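Long-range contact in beta-fructofuranosidase, insoluble isoenzyme CWINV1 (Arabidopsis thaliana, PDB 2OXB), which hydrolyses sucrose and 1-kestose in the cell wall, releasing terminal fructose as a family 32 glycoside hydrolase: residues A149-I161 with A171-E183. The protein carries 1 engineered substitution. Residues are numbered along the deposited sequence; the frame is centred on the assembly and turned at random.
Sequences AWLGQDKKWRVII and AITYTSKDFLKWE
Strands 157-161 and 171-176 run antiparallel at 149° within the two arms of a beta hairpin, joined by backbone bonds at Trp157 and at Ile161: Trp157 N donates to Ser176 O (3.0 Å) and Ser176 N donates back to Trp157 O, while Ile161 N binds Ile172 O farther along. The hairpin is part of one blade of the five-bladed beta-propeller of this family 32 enzyme, with strand 182-192 beside 171-176, and is a worked case of how a side-chain hydroxyl can supplement a backbone ladder. Midway along, Thr173 OG1, held anti to its own nitrogen (chi1 165°), donates to Val159 O at 3.0 Å, while Tyr174 N reaches the same oxygen from the opposite face of its carbonyl plane. Replacing Thr173 by valine would probably leave Val159 O with the Tyr174 bond as its one grip within the hairpin. The methyl CG2 of Ile160 comes against Thr173 CB at 3.6 Å, the two side chains slanting across each other. On the other face of the sheet, Ile161 CD1 meets Tyr174 CD1; Ile161 also lies close to the substrate-binding Arg144, its side chain about 10 Å from the bound fructose. Toward Trp157 an aromatic cluster forms. Val159 CG1 touches the Trp182 ring at CZ3 (3.5 Å), the two side chains crossing at about a right angle. Ser176 CB sits over the centre of that indole, which in turn places CZ2 over the face of Phe179. Phe179 CE1 touches Ala149 CB, and its ring stands T-shaped to Trp157, planes at 90°, the edge atom CD1 pointing at the indole face 3.9 Å from Trp157 CD2, with Leu151 CD1 against the opposite face.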
loop_
_atom_site.group_PDB
_atom_site.type_symbol
_atom_site.label_atom_id
_atom_site.label_comp_id
_atom_site.label_asym_id
_atom_site.label_seq_id
_atom_site.Cartn_x
_atom_site.Cartn_y
_atom_site.Cartn_z
ATOM N N ALA A 149 -15.264 11.023 -5.321
ATOM C CA ALA A 149 -16.090 12.155 -4.933
ATOM C C ALA A 149 -17.138 11.804 -3.879
ATOM O O ALA A 149 -17.795 10.760 -3.952
ATOM C CB ALA A 149 -16.757 12.746 -6.173
ATOM N N TRP A 150 -17.281 12.702 -2.907
ATOM C CA TRP A 150 -18.224 12.558 -1.806
ATOM C C TRP A 150 -19.176 13.752 -1.761
ATOM O O TRP A 150 -18.752 14.913 -1.814
ATOM C CB TRP A 150 -17.461 12.456 -0.493
ATOM C CG TRP A 150 -16.654 13.685 -0.169
ATOM C CD1 TRP A 150 -17.024 14.723 0.649
ATOM C CD2 TRP A 150 -15.326 13.990 -0.629
ATOM N NE1 TRP A 150 -16.008 15.640 0.732
ATOM C CE2 TRP A 150 -14.954 15.218 -0.039
ATOM C CE3 TRP A 150 -14.415 13.342 -1.475
ATOM C CZ2 TRP A 150 -13.707 15.812 -0.270
ATOM C CZ3 TRP A 150 -13.177 13.927 -1.707
ATOM C CH2 TRP A 150 -12.832 15.151 -1.108
ATOM N N LEU A 151 -20.463 13.438 -1.656
ATOM C CA LEU A 151 -21.551 14.414 -1.615
ATOM C C LEU A 151 -21.370 15.533 -0.589
ATOM O O LEU A 151 -20.596 16.467 -0.794
ATOM C CB LEU A 151 -22.864 13.680 -1.330
ATOM C CG LEU A 151 -24.164 14.472 -1.500
ATOM C CD1 LEU A 151 -24.355 14.819 -2.982
ATOM C CD2 LEU A 151 -25.340 13.638 -0.979
ATOM N N GLY A 152 -22.111 15.435 0.512
ATOM C CA GLY A 152 -22.026 16.435 1.558
ATOM C C GLY A 152 -23.324 16.561 2.327
ATOM O O GLY A 152 -24.265 15.794 2.107
ATOM N N GLN A 153 -23.374 17.523 3.243
ATOM C CA GLN A 153 -24.582 17.752 4.021
ATOM C C GLN A 153 -25.575 18.458 3.103
ATOM O O GLN A 153 -26.589 18.979 3.552
ATOM C CB GLN A 153 -24.295 18.621 5.251
ATOM C CG GLN A 153 -24.960 18.099 6.538
ATOM C CD GLN A 153 -25.555 19.208 7.417
ATOM O OE1 GLN A 153 -24.897 20.206 7.706
ATOM N NE2 GLN A 153 -26.801 19.020 7.852
ATOM N N ASP A 154 -25.250 18.474 1.812
ATOM C CA ASP A 154 -26.096 19.074 0.780
ATOM C C ASP A 154 -25.871 18.324 -0.544
ATOM O O ASP A 154 -25.322 17.217 -0.553
ATOM C CB ASP A 154 -25.777 20.567 0.607
ATOM C CG ASP A 154 -24.594 21.020 1.444
ATOM O OD1 ASP A 154 -23.492 20.452 1.286
ATOM O OD2 ASP A 154 -24.764 21.955 2.254
ATOM N N LYS A 155 -26.302 18.923 -1.652
ATOM C CA LYS A 155 -26.152 18.323 -2.979
ATOM C C LYS A 155 -24.740 18.521 -3.508
ATOM O O LYS A 155 -24.311 17.838 -4.437
ATOM C CB LYS A 155 -27.118 18.966 -3.982
ATOM C CG LYS A 155 -27.069 18.341 -5.379
ATOM C CD LYS A 155 -27.560 19.293 -6.467
ATOM C CE LYS A 155 -27.792 18.554 -7.789
ATOM N NZ LYS A 155 -26.671 17.639 -8.164
ATOM N N LYS A 156 -24.026 19.461 -2.906
ATOM C CA LYS A 156 -22.679 19.803 -3.331
ATOM C C LYS A 156 -21.694 18.649 -3.280
ATOM O O LYS A 156 -21.306 18.194 -2.209
ATOM C CB LYS A 156 -22.180 20.976 -2.483
ATOM C CG LYS A 156 -23.113 22.191 -2.547
ATOM C CD LYS A 156 -22.978 23.109 -1.339
ATOM C CE LYS A 156 -24.027 24.236 -1.378
ATOM N NZ LYS A 156 -25.443 23.755 -1.350
ATOM N N TRP A 157 -21.297 18.173 -4.455
ATOM C CA TRP A 157 -20.332 17.087 -4.531
ATOM C C TRP A 157 -18.936 17.656 -4.317
ATOM O O TRP A 157 -18.597 18.708 -4.852
ATOM C CB TRP A 157 -20.409 16.378 -5.890
ATOM C CG TRP A 157 -21.555 15.416 -6.006
ATOM C CD1 TRP A 157 -22.822 15.681 -6.461
ATOM C CD2 TRP A 157 -21.549 14.041 -5.616
ATOM N NE1 TRP A 157 -23.601 14.552 -6.376
ATOM C CE2 TRP A 157 -22.846 13.531 -5.861
ATOM C CE3 TRP A 157 -20.571 13.187 -5.079
ATOM C CZ2 TRP A 157 -23.193 12.200 -5.588
ATOM C CZ3 TRP A 157 -20.915 11.864 -4.805
ATOM C CH2 TRP A 157 -22.220 11.385 -5.062
ATOM N N ARG A 158 -18.128 16.965 -3.523
ATOM C CA ARG A 158 -16.778 17.438 -3.256
ATOM C C ARG A 158 -15.741 16.407 -3.683
ATOM O O ARG A 158 -15.992 15.203 -3.644
ATOM C CB ARG A 158 -16.616 17.786 -1.760
ATOM C CG ARG A 158 -17.457 18.996 -1.284
ATOM C CD ARG A 158 -18.331 18.636 -0.086
ATOM N NE ARG A 158 -19.270 19.690 0.317
ATOM C CZ ARG A 158 -18.956 20.758 1.054
ATOM N NH1 ARG A 158 -17.715 20.938 1.483
ATOM N NH2 ARG A 158 -19.894 21.644 1.373
ATOM N N VAL A 159 -14.590 16.901 -4.132
ATOM C CA VAL A 159 -13.471 16.063 -4.555
ATOM C C VAL A 159 -12.208 16.910 -4.422
ATOM O O VAL A 159 -12.284 18.137 -4.358
ATOM C CB VAL A 159 -13.609 15.583 -6.022
ATOM C CG1 VAL A 159 -13.348 16.726 -6.997
ATOM C CG2 VAL A 159 -12.640 14.442 -6.277
ATOM N N ILE A 160 -11.050 16.265 -4.357
ATOM C CA ILE A 160 -9.804 17.003 -4.228
ATOM C C ILE A 160 -8.769 16.532 -5.240
ATOM O O ILE A 160 -8.773 15.376 -5.676
ATOM C CB ILE A 160 -9.221 16.857 -2.824
ATOM C CG1 ILE A 160 -9.109 15.377 -2.469
ATOM C CG2 ILE A 160 -10.086 17.627 -1.813
ATOM C CD1 ILE A 160 -8.404 15.113 -1.168
ATOM N N ILE A 161 -7.877 17.435 -5.617
ATOM C CA ILE A 161 -6.854 17.098 -6.587
ATOM C C ILE A 161 -5.507 17.428 -5.993
ATOM O O ILE A 161 -5.410 18.274 -5.114
ATOM C CB ILE A 161 -7.067 17.873 -7.906
ATOM C CG1 ILE A 161 -8.415 17.481 -8.517
ATOM C CG2 ILE A 161 -5.971 17.545 -8.898
ATOM C CD1 ILE A 161 -9.600 18.094 -7.819
ATOM N N ALA A 171 -4.200 19.990 -1.575
ATOM C CA ALA A 171 -5.254 19.226 -2.237
ATOM C C ALA A 171 -6.345 20.194 -2.667
ATOM O O ALA A 171 -7.176 20.584 -1.856
ATOM C CB ALA A 171 -5.829 18.194 -1.269
ATOM N N ILE A 172 -6.352 20.586 -3.933
ATOM C CA ILE A 172 -7.360 21.528 -4.400
ATOM C C ILE A 172 -8.721 20.882 -4.532
ATOM O O ILE A 172 -8.869 19.858 -5.191
ATOM C CB ILE A 172 -6.984 22.118 -5.762
ATOM C CG1 ILE A 172 -5.662 22.884 -5.637
ATOM C CG2 ILE A 172 -8.120 23.018 -6.271
ATOM C CD1 ILE A 172 -5.135 23.394 -6.947
ATOM N N THR A 173 -9.730 21.483 -3.925
ATOM C CA THR A 173 -11.053 20.898 -4.015
ATOM C C THR A 173 -11.984 21.660 -4.944
ATOM O O THR A 173 -11.855 22.866 -5.126
ATOM C CB THR A 173 -11.687 20.777 -2.620
ATOM O OG1 THR A 173 -13.090 20.538 -2.753
ATOM C CG2 THR A 173 -11.442 22.029 -1.811
ATOM N N TYR A 174 -12.908 20.932 -5.556
ATOM C CA TYR A 174 -13.880 21.521 -6.466
ATOM C C TYR A 174 -15.258 21.049 -6.050
ATOM O O TYR A 174 -15.506 19.847 -5.987
ATOM C CB TYR A 174 -13.662 21.060 -7.912
ATOM C CG TYR A 174 -12.670 21.846 -8.729
ATOM C CD1 TYR A 174 -11.302 21.681 -8.541
ATOM C CD2 TYR A 174 -13.105 22.731 -9.719
ATOM C CE1 TYR A 174 -10.379 22.373 -9.316
ATOM C CE2 TYR A 174 -12.197 23.437 -10.500
ATOM C CZ TYR A 174 -10.828 23.254 -10.293
ATOM O OH TYR A 174 -9.902 23.956 -11.045
ATOM N N THR A 175 -16.150 21.985 -5.759
ATOM C CA THR A 175 -17.508 21.619 -5.397
ATOM C C THR A 175 -18.245 21.478 -6.721
ATOM O O THR A 175 -17.937 22.179 -7.687
ATOM C CB THR A 175 -18.196 22.711 -4.525
ATOM O OG1 THR A 175 -18.133 23.983 -5.188
ATOM C CG2 THR A 175 -17.510 22.815 -3.169
ATOM N N SER A 176 -19.205 20.564 -6.780
ATOM C CA SER A 176 -19.969 20.360 -8.006
ATOM C C SER A 176 -21.455 20.476 -7.750
ATOM O O SER A 176 -21.980 19.935 -6.780
ATOM C CB SER A 176 -19.669 18.986 -8.617
ATOM O OG SER A 176 -20.318 18.816 -9.862
ATOM N N LYS A 177 -22.127 21.192 -8.639
ATOM C CA LYS A 177 -23.561 21.389 -8.545
ATOM C C LYS A 177 -24.243 20.027 -8.645
ATOM O O LYS A 177 -24.916 19.596 -7.715
ATOM C CB LYS A 177 -24.017 22.295 -9.694
ATOM C CG LYS A 177 -23.096 23.481 -9.987
ATOM C CD LYS A 177 -23.008 24.432 -8.807
ATOM C CE LYS A 177 -22.603 25.832 -9.238
ATOM N NZ LYS A 177 -23.659 26.539 -10.023
ATOM N N ASP A 178 -24.041 19.366 -9.787
ATOM C CA ASP A 178 -24.604 18.045 -10.094
ATOM C C ASP A 178 -23.634 17.140 -10.854
ATOM O O ASP A 178 -24.003 16.540 -11.863
ATOM C CB ASP A 178 -25.878 18.188 -10.928
ATOM C CG ASP A 178 -25.768 19.285 -11.986
ATOM O OD1 ASP A 178 -24.692 19.399 -12.644
ATOM O OD2 ASP A 178 -26.773 20.022 -12.158
ATOM N N PHE A 179 -22.401 17.052 -10.369
ATOM C CA PHE A 179 -21.372 16.219 -10.981
ATOM C C PHE A 179 -21.116 16.594 -12.435
ATOM O O PHE A 179 -20.782 15.741 -13.251
ATOM C CB PHE A 179 -21.764 14.738 -10.904
ATOM C CG PHE A 179 -20.611 13.811 -10.612
ATOM C CD1 PHE A 179 -20.238 13.539 -9.301
ATOM C CD2 PHE A 179 -19.902 13.204 -11.645
ATOM C CE1 PHE A 179 -19.183 12.674 -9.026
ATOM C CE2 PHE A 179 -18.844 12.339 -11.374
ATOM C CZ PHE A 179 -18.487 12.075 -10.062
ATOM N N LEU A 180 -21.265 17.872 -12.758
ATOM C CA LEU A 180 -21.040 18.348 -14.119
ATOM C C LEU A 180 -20.355 19.713 -14.079
ATOM O O LEU A 180 -19.297 19.905 -14.674
ATOM C CB LEU A 180 -22.376 18.427 -14.873
ATOM C CG LEU A 180 -22.350 18.794 -16.362
ATOM C CD1 LEU A 180 -23.423 18.024 -17.110
ATOM C CD2 LEU A 180 -22.538 20.295 -16.521
ATOM N N LYS A 181 -20.972 20.661 -13.381
ATOM C CA LYS A 181 -20.409 21.998 -13.239
ATOM C C LYS A 181 -19.585 21.948 -11.963
ATOM O O LYS A 181 -20.128 21.720 -10.878
ATOM C CB LYS A 181 -21.522 23.035 -13.082
ATOM C CG LYS A 181 -22.630 22.928 -14.118
ATOM C CD LYS A 181 -23.868 23.730 -13.704
ATOM C CE LYS A 181 -25.005 23.567 -14.710
ATOM N NZ LYS A 181 -26.303 24.141 -14.232
ATOM N N TRP A 182 -18.277 22.140 -12.082
ATOM C CA TRP A 182 -17.438 22.093 -10.902
ATOM C C TRP A 182 -16.798 23.440 -10.590
ATOM O O TRP A 182 -16.029 23.995 -11.381
ATOM C CB TRP A 182 -16.370 21.008 -11.049
ATOM C CG TRP A 182 -16.937 19.631 -11.244
ATOM C CD1 TRP A 182 -17.568 19.164 -12.350
ATOM C CD2 TRP A 182 -16.917 18.544 -10.307
ATOM N NE1 TRP A 182 -17.943 17.855 -12.171
ATOM C CE2 TRP A 182 -17.556 17.450 -10.922
ATOM C CE3 TRP A 182 -16.423 18.390 -9.009
ATOM C CZ2 TRP A 182 -17.714 16.214 -10.287
ATOM C CZ3 TRP A 182 -16.580 17.160 -8.374
ATOM C CH2 TRP A 182 -17.221 16.090 -9.015
ATOM N N GLU A 183 -17.154 23.961 -9.420
ATOM C CA GLU A 183 -16.648 25.236 -8.944
ATOM C C GLU A 183 -15.356 24.979 -8.180
ATOM O O GLU A 183 -15.274 24.058 -7.360
ATOM C CB GLU A 183 -17.685 25.908 -8.030
ATOM C CG GLU A 183 -17.273 27.287 -7.505
ATOM C CD GLU A 183 -17.397 28.400 -8.544
ATOM O OE1 GLU A 183 -16.592 29.355 -8.476
ATOM O OE2 GLU A 183 -18.303 28.331 -9.409
#